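Local atomic coordinates of putative glucoamylase (Bacteroides uniformis, PDB entry 4GL3), a protein that probably hydrolyses glycosidic bonds in alpha-glucans, acting as a glucoamylase-like glycoside hydrolase. Residues A[25-30]-A[70-75]; A[39-44]-A[55-60]; A[191-196]-A[237-242]; A[218-221]-A[225-228]. All coordinates share one frame; numbering follows the deposited sequence.

Contact 1. Residues A[25-30]-A[70-75]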
# COMPACT_ATOMS: atom_id res chain seq x y z
N GLN A 25 4.24 -12.82 12.62
CA GLN A 25 2.84 -13.06 12.95
C GLN A 25 1.92 -12.50 11.86
O GLN A 25 0.94 -13.16 11.48
CB GLN A 25 2.48 -12.45 14.32
CG GLN A 25 1.18 -13.02 14.92
CD GLN A 25 1.44 -14.19 15.84
OE1 GLN A 25 2.47 -14.87 15.74
NE2 GLN A 25 0.53 -14.42 16.76
N THR A 26 2.24 -11.31 11.36
CA THR A 26 1.42 -10.66 10.34
C THR A 26 1.52 -11.43 9.01
O THR A 26 0.57 -11.48 8.24
CB THR A 26 1.79 -9.15 10.22
OG1 THR A 26 1.85 -8.56 11.55
CG2 THR A 26 0.78 -8.36 9.37
N PHE A 27 2.67 -12.02 8.76
CA PHE A 27 2.92 -12.79 7.54
C PHE A 27 1.89 -13.93 7.38
O PHE A 27 1.54 -14.31 6.26
CB PHE A 27 4.37 -13.29 7.54
CG PHE A 27 4.73 -14.14 6.35
CD1 PHE A 27 4.98 -13.57 5.13
CD2 PHE A 27 4.85 -15.50 6.48
CE1 PHE A 27 5.34 -14.35 4.04
CE2 PHE A 27 5.20 -16.30 5.40
CZ PHE A 27 5.45 -15.72 4.17
N ARG A 28 1.43 -14.47 8.49
CA ARG A 28 0.40 -15.51 8.47
C ARG A 28 -0.84 -15.09 7.64
O ARG A 28 -1.47 -15.95 7.05
CB ARG A 28 -0.06 -15.86 9.89
CG ARG A 28 0.91 -16.68 10.72
CD ARG A 28 0.48 -16.63 12.18
NE ARG A 28 1.30 -17.40 13.10
CZ ARG A 28 1.01 -17.60 14.38
NH1 ARG A 28 -0.10 -17.06 14.92
NH2 ARG A 28 1.79 -18.35 15.13
N TYR A 29 -1.19 -13.81 7.66
CA TYR A 29 -2.35 -13.32 6.93
C TYR A 29 -2.22 -13.60 5.42
O TYR A 29 -3.21 -13.87 4.76
CB TYR A 29 -2.58 -11.81 7.18
CG TYR A 29 -3.90 -11.30 6.64
CD1 TYR A 29 -4.02 -10.92 5.29
CD2 TYR A 29 -5.05 -11.25 7.44
CE1 TYR A 29 -5.23 -10.50 4.76
CE2 TYR A 29 -6.28 -10.82 6.91
CZ TYR A 29 -6.36 -10.43 5.57
OH TYR A 29 -7.57 -10.02 5.02
N PHE A 30 -1.01 -13.46 4.89
CA PHE A 30 -0.75 -13.55 3.49
C PHE A 30 -0.30 -14.93 3.02
O PHE A 30 -0.30 -15.19 1.82
CB PHE A 30 0.30 -12.52 3.10
CG PHE A 30 -0.17 -11.14 3.29
CD1 PHE A 30 -1.10 -10.59 2.39
CD2 PHE A 30 0.16 -10.43 4.43
CE1 PHE A 30 -1.59 -9.33 2.59
CE2 PHE A 30 -0.33 -9.15 4.64
CZ PHE A 30 -1.21 -8.59 3.71
N ARG A 70 13.46 -13.28 5.32
CA ARG A 70 13.46 -13.45 6.78
C ARG A 70 13.45 -14.91 7.21
O ARG A 70 13.53 -15.19 8.41
CB ARG A 70 12.28 -12.72 7.42
CG ARG A 70 12.45 -11.20 7.48
CD ARG A 70 13.43 -10.78 8.56
NE ARG A 70 14.00 -9.47 8.20
CZ ARG A 70 15.04 -8.91 8.81
NH1 ARG A 70 15.61 -9.50 9.85
NH2 ARG A 70 15.52 -7.75 8.36
N GLY A 71 13.39 -15.84 6.26
CA GLY A 71 13.40 -17.24 6.59
C GLY A 71 12.07 -17.76 7.13
O GLY A 71 12.02 -18.85 7.69
N PHE A 72 10.98 -17.02 6.95
CA PHE A 72 9.66 -17.53 7.33
C PHE A 72 9.21 -18.67 6.42
O PHE A 72 8.49 -19.54 6.88
CB PHE A 72 8.57 -16.43 7.30
CG PHE A 72 8.87 -15.20 8.14
CD1 PHE A 72 9.68 -15.27 9.27
CD2 PHE A 72 8.33 -13.99 7.79
CE1 PHE A 72 9.94 -14.14 10.01
CE2 PHE A 72 8.58 -12.86 8.51
CZ PHE A 72 9.39 -12.93 9.64
N VAL A 73 9.61 -18.63 5.15
CA VAL A 73 9.43 -19.76 4.20
C VAL A 73 10.73 -19.94 3.41
O VAL A 73 11.58 -19.03 3.39
CB VAL A 73 8.23 -19.53 3.21
CG1 VAL A 73 6.89 -19.51 3.94
CG2 VAL A 73 8.41 -18.26 2.37
N THR A 74 10.90 -21.08 2.74
CA THR A 74 12.06 -21.25 1.88
C THR A 74 11.83 -20.54 0.53
O THR A 74 10.69 -20.17 0.13
CB THR A 74 12.42 -22.72 1.60
OG1 THR A 74 11.42 -23.28 0.74
CG2 THR A 74 12.61 -23.57 2.90
N ARG A 75 12.92 -20.30 -0.18
CA ARG A 75 12.84 -19.69 -1.47
C ARG A 75 12.03 -20.54 -2.46
O ARG A 75 11.34 -20.02 -3.29
CB ARG A 75 14.21 -19.46 -2.08
CG ARG A 75 14.12 -18.40 -3.18
CD ARG A 75 15.24 -18.57 -4.15
NE ARG A 75 15.14 -17.68 -5.30
CZ ARG A 75 15.59 -16.44 -5.36
NH1 ARG A 75 16.11 -15.81 -4.32
NH2 ARG A 75 15.48 -15.81 -6.50

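Contact 2. Residues A[39-44]-A[55-60]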
# COMPACT_ATOMS: atom_id res chain seq x y z
N GLY A 39 -3.60 -18.13 -4.09
CA GLY A 39 -2.59 -17.40 -3.31
C GLY A 39 -2.93 -15.95 -3.00
O GLY A 39 -2.16 -15.23 -2.34
N LEU A 40 -4.08 -15.49 -3.47
CA LEU A 40 -4.49 -14.12 -3.24
C LEU A 40 -4.99 -13.91 -1.81
O LEU A 40 -5.38 -14.86 -1.10
CB LEU A 40 -5.58 -13.68 -4.26
CG LEU A 40 -5.26 -13.70 -5.75
CD1 LEU A 40 -6.49 -13.35 -6.61
CD2 LEU A 40 -4.06 -12.76 -6.04
N ALA A 41 -4.91 -12.65 -1.39
CA ALA A 41 -5.26 -12.23 -0.03
C ALA A 41 -6.74 -11.92 0.08
O ALA A 41 -7.35 -11.33 -0.83
CB ALA A 41 -4.43 -11.00 0.36
N HIS A 42 -7.34 -12.36 1.17
CA HIS A 42 -8.67 -11.91 1.56
C HIS A 42 -8.65 -10.41 1.87
O HIS A 42 -7.66 -9.87 2.40
CB HIS A 42 -9.16 -12.62 2.82
CG HIS A 42 -9.63 -14.01 2.61
ND1 HIS A 42 -8.80 -15.11 2.69
CD2 HIS A 42 -10.87 -14.50 2.38
CE1 HIS A 42 -9.50 -16.20 2.48
NE2 HIS A 42 -10.76 -15.86 2.29
N GLU A 43 -9.75 -9.73 1.58
CA GLU A 43 -9.88 -8.32 1.92
C GLU A 43 -9.83 -8.15 3.43
O GLU A 43 -9.27 -7.17 3.94
CB GLU A 43 -11.20 -7.73 1.35
CG GLU A 43 -11.70 -6.41 1.98
CD GLU A 43 -11.01 -5.05 1.57
OE1 GLU A 43 -10.34 -4.87 0.46
OE2 GLU A 43 -11.18 -4.11 2.44
N ARG A 44 -10.45 -9.08 4.15
CA ARG A 44 -10.51 -9.02 5.63
C ARG A 44 -10.71 -10.44 6.20
O ARG A 44 -11.10 -11.35 5.47
CB ARG A 44 -11.64 -8.08 6.11
CG ARG A 44 -13.03 -8.52 5.63
CD ARG A 44 -14.19 -7.67 6.17
NE ARG A 44 -13.97 -6.23 6.06
CZ ARG A 44 -13.74 -5.39 7.09
NH1 ARG A 44 -13.64 -5.81 8.36
NH2 ARG A 44 -13.58 -4.10 6.82
N GLY A 55 -5.29 -5.00 -4.74
CA GLY A 55 -4.25 -4.13 -4.16
C GLY A 55 -3.57 -4.76 -2.95
O GLY A 55 -2.33 -4.81 -2.85
N GLY A 56 -4.39 -5.28 -2.06
CA GLY A 56 -3.91 -6.04 -0.89
C GLY A 56 -3.12 -7.28 -1.29
O GLY A 56 -2.17 -7.63 -0.61
N SER A 57 -3.52 -7.96 -2.36
CA SER A 57 -2.74 -9.13 -2.83
C SER A 57 -1.38 -8.68 -3.36
O SER A 57 -0.37 -9.38 -3.21
CB SER A 57 -3.50 -9.95 -3.86
OG SER A 57 -4.67 -10.53 -3.27
N GLY A 58 -1.34 -7.49 -3.96
CA GLY A 58 -0.08 -6.91 -4.37
C GLY A 58 0.83 -6.70 -3.15
O GLY A 58 2.03 -6.95 -3.21
N PHE A 59 0.26 -6.25 -2.03
CA PHE A 59 1.08 -6.13 -0.80
C PHE A 59 1.56 -7.52 -0.35
O PHE A 59 2.69 -7.68 0.12
CB PHE A 59 0.30 -5.46 0.33
CG PHE A 59 -0.20 -4.07 0.00
CD1 PHE A 59 0.34 -3.31 -1.04
CD2 PHE A 59 -1.21 -3.50 0.78
CE1 PHE A 59 -0.13 -2.04 -1.30
CE2 PHE A 59 -1.67 -2.23 0.53
CZ PHE A 59 -1.13 -1.49 -0.52
N GLY A 60 0.69 -8.49 -0.51
CA GLY A 60 0.96 -9.89 -0.20
C GLY A 60 2.16 -10.42 -0.99
O GLY A 60 3.00 -11.11 -0.44
O HOH W 1 -1.24 -12.19 -2.52

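Contact 3. Residues A[191-196]-A[237-242]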
# COMPACT_ATOMS: atom_id res chain seq x y z
N LYS A 191 -6.39 12.63 -8.70
CA LYS A 191 -5.81 13.95 -8.45
C LYS A 191 -4.96 13.85 -7.19
O LYS A 191 -5.32 13.15 -6.26
CB LYS A 191 -6.91 14.98 -8.19
CG LYS A 191 -7.89 15.18 -9.31
CD LYS A 191 -7.31 15.73 -10.62
CE LYS A 191 -7.08 17.20 -10.63
NZ LYS A 191 -6.48 17.70 -11.92
N GLY A 192 -3.80 14.50 -7.20
CA GLY A 192 -2.86 14.43 -6.06
C GLY A 192 -3.20 15.38 -4.93
O GLY A 192 -4.03 16.24 -5.12
N HIS A 193 -2.57 15.28 -3.76
CA HIS A 193 -1.57 14.26 -3.42
C HIS A 193 -2.21 13.31 -2.41
O HIS A 193 -2.43 13.68 -1.25
CB HIS A 193 -0.28 14.85 -2.81
CG HIS A 193 0.74 13.79 -2.51
ND1 HIS A 193 1.63 13.33 -3.45
CD2 HIS A 193 0.96 13.06 -1.39
CE1 HIS A 193 2.36 12.36 -2.92
NE2 HIS A 193 1.99 12.19 -1.66
N ASN A 194 -2.53 12.12 -2.88
CA ASN A 194 -3.14 11.07 -2.06
C ASN A 194 -2.32 9.79 -2.17
O ASN A 194 -1.12 9.86 -2.38
CB ASN A 194 -4.62 10.90 -2.42
CG ASN A 194 -4.86 10.44 -3.84
OD1 ASN A 194 -3.94 10.07 -4.55
ND2 ASN A 194 -6.10 10.53 -4.27
N GLU A 195 -2.96 8.62 -2.03
CA GLU A 195 -2.25 7.35 -2.08
C GLU A 195 -1.91 6.87 -3.47
O GLU A 195 -1.23 5.86 -3.59
CB GLU A 195 -3.08 6.24 -1.37
CG GLU A 195 -4.30 5.73 -2.18
CD GLU A 195 -5.60 6.47 -1.91
OE1 GLU A 195 -5.57 7.71 -1.76
OE2 GLU A 195 -6.67 5.81 -1.91
N CYS A 196 -2.37 7.56 -4.53
CA CYS A 196 -2.29 6.99 -5.89
C CYS A 196 -1.10 7.43 -6.75
O CYS A 196 -1.15 7.28 -7.96
CB CYS A 196 -3.56 7.41 -6.61
SG CYS A 196 -5.08 6.96 -5.79
N LEU A 237 4.42 21.14 5.61
CA LEU A 237 3.92 19.99 4.85
C LEU A 237 3.87 20.33 3.35
O LEU A 237 3.01 21.12 2.93
CB LEU A 237 2.50 19.61 5.34
CG LEU A 237 1.79 18.41 4.69
CD1 LEU A 237 2.56 17.10 4.90
CD2 LEU A 237 0.36 18.31 5.23
N PRO A 238 4.79 19.76 2.52
CA PRO A 238 4.84 20.17 1.09
C PRO A 238 3.54 19.98 0.32
O PRO A 238 3.12 20.89 -0.40
CB PRO A 238 5.96 19.30 0.51
CG PRO A 238 6.86 18.99 1.69
CD PRO A 238 5.94 18.90 2.89
N LEU A 239 2.92 18.83 0.51
CA LEU A 239 1.76 18.41 -0.26
C LEU A 239 0.61 17.86 0.61
O LEU A 239 0.80 17.41 1.76
CB LEU A 239 2.16 17.33 -1.28
CG LEU A 239 3.33 17.58 -2.28
CD1 LEU A 239 3.66 16.28 -3.04
CD2 LEU A 239 2.99 18.74 -3.22
N GLY A 240 -0.60 17.85 0.05
CA GLY A 240 -1.69 17.08 0.63
C GLY A 240 -2.82 17.95 1.20
O GLY A 240 -2.72 19.19 1.30
N ASN A 241 -3.88 17.25 1.60
CA ASN A 241 -5.11 17.84 2.11
C ASN A 241 -4.85 18.85 3.21
O ASN A 241 -4.14 18.57 4.20
CB ASN A 241 -5.99 16.70 2.64
CG ASN A 241 -7.41 17.12 2.87
OD1 ASN A 241 -7.73 17.87 3.80
ND2 ASN A 241 -8.30 16.62 2.01
N ASN A 242 -5.47 20.01 3.11
CA ASN A 242 -5.31 21.05 4.13
C ASN A 242 -5.97 20.75 5.51
O ASN A 242 -5.28 20.63 6.52
CB ASN A 242 -5.82 22.38 3.53
CG ASN A 242 -5.64 23.56 4.47
OD1 ASN A 242 -4.87 23.50 5.42
ND2 ASN A 242 -6.33 24.64 4.18
O HOH W 2 -4.44 14.77 0.30

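Contact 4. Residues A[218-221]-A[225-228]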
# COMPACT_ATOMS: atom_id res chain seq x y z
N LYS A 218 -0.40 18.16 -15.53
CA LYS A 218 -1.74 18.81 -15.50
C LYS A 218 -2.82 18.05 -14.75
O LYS A 218 -3.72 18.64 -14.21
CB LYS A 218 -2.23 19.05 -16.91
CG LYS A 218 -1.38 20.04 -17.67
CD LYS A 218 -1.97 20.22 -19.05
CE LYS A 218 -1.42 21.43 -19.78
NZ LYS A 218 -0.18 21.03 -20.51
N GLY A 219 -2.75 16.73 -14.73
CA GLY A 219 -3.75 15.95 -14.06
C GLY A 219 -3.44 15.67 -12.60
O GLY A 219 -4.16 16.08 -11.71
N TRP A 220 -2.37 14.93 -12.33
CA TRP A 220 -2.01 14.63 -10.97
C TRP A 220 -1.66 15.89 -10.19
O TRP A 220 -2.15 16.06 -9.07
CB TRP A 220 -0.85 13.64 -10.90
CG TRP A 220 -0.29 13.39 -9.57
CD1 TRP A 220 0.88 13.89 -9.10
CD2 TRP A 220 -0.82 12.56 -8.53
NE1 TRP A 220 1.14 13.41 -7.87
CE2 TRP A 220 0.10 12.61 -7.47
CE3 TRP A 220 -1.98 11.81 -8.38
CZ2 TRP A 220 -0.09 11.92 -6.29
CZ3 TRP A 220 -2.17 11.12 -7.20
CH2 TRP A 220 -1.24 11.18 -6.17
N ALA A 221 -0.85 16.77 -10.78
CA ALA A 221 -0.15 17.83 -10.03
C ALA A 221 -0.87 19.17 -9.97
O ALA A 221 -0.23 20.21 -9.96
CB ALA A 221 1.28 18.03 -10.58
N THR A 225 -5.91 19.69 -3.15
CA THR A 225 -5.24 18.73 -2.28
C THR A 225 -3.77 18.44 -2.68
O THR A 225 -3.13 17.59 -2.08
CB THR A 225 -6.02 17.38 -2.31
OG1 THR A 225 -6.14 16.93 -3.68
CG2 THR A 225 -7.44 17.52 -1.66
N PHE A 226 -3.24 19.15 -3.70
CA PHE A 226 -1.86 18.96 -4.15
C PHE A 226 -0.88 19.90 -3.43
O PHE A 226 -0.41 19.55 -2.35
CB PHE A 226 -1.73 18.96 -5.67
CG PHE A 226 -0.39 18.45 -6.15
CD1 PHE A 226 -0.05 17.12 -5.95
CD2 PHE A 226 0.52 19.30 -6.73
CE1 PHE A 226 1.18 16.65 -6.33
CE2 PHE A 226 1.77 18.84 -7.11
CZ PHE A 226 2.10 17.50 -6.90
N LEU A 227 -0.57 21.06 -3.97
CA LEU A 227 0.43 21.92 -3.31
C LEU A 227 -0.17 22.39 -1.99
O LEU A 227 -1.33 22.80 -1.94
CB LEU A 227 0.86 23.12 -4.16
CG LEU A 227 1.67 22.83 -5.45
CD1 LEU A 227 2.09 24.16 -6.11
CD2 LEU A 227 2.90 21.97 -5.16
N ASN A 228 0.61 22.27 -0.90
CA ASN A 228 0.17 22.69 0.41
C ASN A 228 1.16 23.73 0.93
O ASN A 228 0.95 24.94 0.81
CB ASN A 228 0.02 21.46 1.32
CG ASN A 228 -0.60 21.79 2.68
OD1 ASN A 228 -0.37 22.86 3.20
ND2 ASN A 228 -1.43 20.87 3.22

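Contact 1. Residues A[25-30]-A[70-75]
Over one face of the Phe27 ring lies CD2 of Phe72, displaced toward the rim, while the CG1 methyl of Val73 meets the same ring at its edge, near the plane. The contact joins helix 15-27 to the short helix-to-helix connection between helices 54-69 and 75-90. That connection leaves its first helix through a Schellman motif at Gly71, whose phi is 76°, and enters the second with Thr74 as N-cap. On that face, Phe27 CG is 3.9 Å from Phe72 CD2. The two phenyl rings are oblique, their planes at 49° and their centroids 5.5 Å apart. Phe72 CB extends the contact along the Phe27 ring, reaching CE2 of Phe27 at 3.9 Å. From within its own segment, Arg70 CB lies 3.6 Å above the plane of the Phe72 ring. Phe27 points its ring off the helix at the connection because CG stands anti to the backbone N (chi1 178°). Outside the two segments, Trp31 meets the Phe27 ring with nearly parallel planes, and Gln23 and Lys24 touch Phe72. No hydrogen bond crosses the contact, which is wholly apolar. With an alanine in place of Phe27, Phe72 CD2 would probably lose its ring face and Val73 CG1 the ring edge, opening a gap between helix and connection. At the far end of the ring, Val73 CG1 sits 3.9 Å from Phe27 CE2 and 4.1 Å from Phe27 CZ.

Contact 2. Residues A[39-44]-A[55-60]
Ser57 turns its hydroxyl from helix 54-69 toward the backbone of the loop at Ala41, and Leu40 lies against the same short side chain. OG stands beside the helix backbone N and anti to the carbonyl carbon (chi1 -65°), a conformation in which it bonds back to Thr53 O one turn earlier while accepting from outside. Ala41 N donates to Ser57 OG at 2.8 Å, with an N-H...O angle of 159°. Leu40 comes alongside: its CB is 3.4 Å from Ser57 OG, and its CD2 methyl reaches Ser57 CB at 3.6 Å. The Ala41 methyl points at the helix and approaches Ser57 OG to 3.7 Å. Gly56 and Gly60 present bare backbone on this side of the helix, and Ala41 CB lies 4.2 Å from Gly56 O. A water sits between the segments, 3.0 Å from Ser57 O and 3.2 Å from Gly39 O. An alanine in place of Ser57 is likely to leave Ala41 N without this acceptor and Thr53 O without its hydroxyl mate. The buried hydroxyl, gripped by two backbone groups, thus ties an irregular loop to a glycine-rich helix with little side-chain bulk.

Contact 3. Residues A[191-196]-A[237-242]
Leu239 and His193 make the tight half of this contact, their side chains crossing at about a right angle. The CD1 methyl of Leu239 rides over one face of the imidazole, 4.0 Å from the ring centroid and 30° off its normal, a CH-pi contact. It is displaced toward ND1 of His193, which it approaches to 3.6 Å, while Leu239 CB lies 3.8 Å from His193 CB. A fully extended first torsion (chi1 -178°) carries the His193 ring out toward the leucine; Tyr256 also touches this histidine, and Tyr271 and Leu227 touch Leu239. The backbones meet more loosely. His193 O stays 4.0 Å from Gly240 CA, and no direct hydrogen bond spans the segments. A water does so instead, donating to His193 O at 2.8 Å and accepting from Asn241 N at 2.9 Å. Gly240 has backbone angles at which a CB would collide with the carbonyl O of Leu239. The loop takes its shape from a cis peptide bond before His193 and from an Asx turn, in which Asn194 OD1 accepts from Cys196 N at 3.0 Å, the donor lying above the carbonyl plane. The arrangement sets the loop leading into helix 197-205 against the outgoing end of an antiparallel beta hairpin, built from strands 227-232 and 235-239.

Contact 4. Residues A[218-221]-A[225-228]
Phe226 lays one face of its ring on the backbone of Ala221 and turns an edge to Trp220. Ala221 CA stands almost squarely over the phenyl ring, 3.6 Å from the centroid and 12° off the normal, a CH-pi contact. The methyl joins in, with Ala221 CB 3.6 Å from Phe226 CE2, and Ala221 O comes to 3.4 Å from Phe226 CD2. A chi1 of -166°, with CG beside the carbonyl carbon, swings the Phe226 ring across to Ala221. These residues close the turn from helix 213-220, which ends in a wider pi-type turn, to strand 227-232, the first strand of an antiparallel beta hairpin. Trp220 is likewise extended about its first torsion (chi1 173°), which brings the pyrrole side of its indole beside the phenylalanine. The pair is an offset edge-to-face arrangement: the centroids of the Trp220 five-membered ring and the Phe226 ring are 5.2 Å apart. Its nearest atoms are Trp220 NE1 and Phe226 CE1, 3.6 Å apart. Beyond the segments, His197 and Tyr216 meet the indole with nearly parallel planes. Tyr268 packs edge-to-face with Phe226, while Leu239 of the second hairpin strand touches that same phenylalanine.

Overall arrangement
All four contacts are buried, but they form two pairs on opposite sides of the chain's centre. Contact 2, nested in the loop closed by contact 1, has its centre about 11 Å from that of the chain; contacts 1 and 4 lie farther out, at about 18 and 20 Å. Contact 2 uses helix 54-69 itself, contact 1 the loop that leaves it, and they touch where Tyr29 OH meets His42 O. Contact 4 is nested within contact 3, and both reach the hairpin of strands 227-232 and 235-239; a hydrogen bond between Thr225 OG1 and Gly192 O links them. Contacts 1 and 4 rest on apolar packing, contact 2 on a hydroxyl, contact 3 on CH-pi packing and a water bridge.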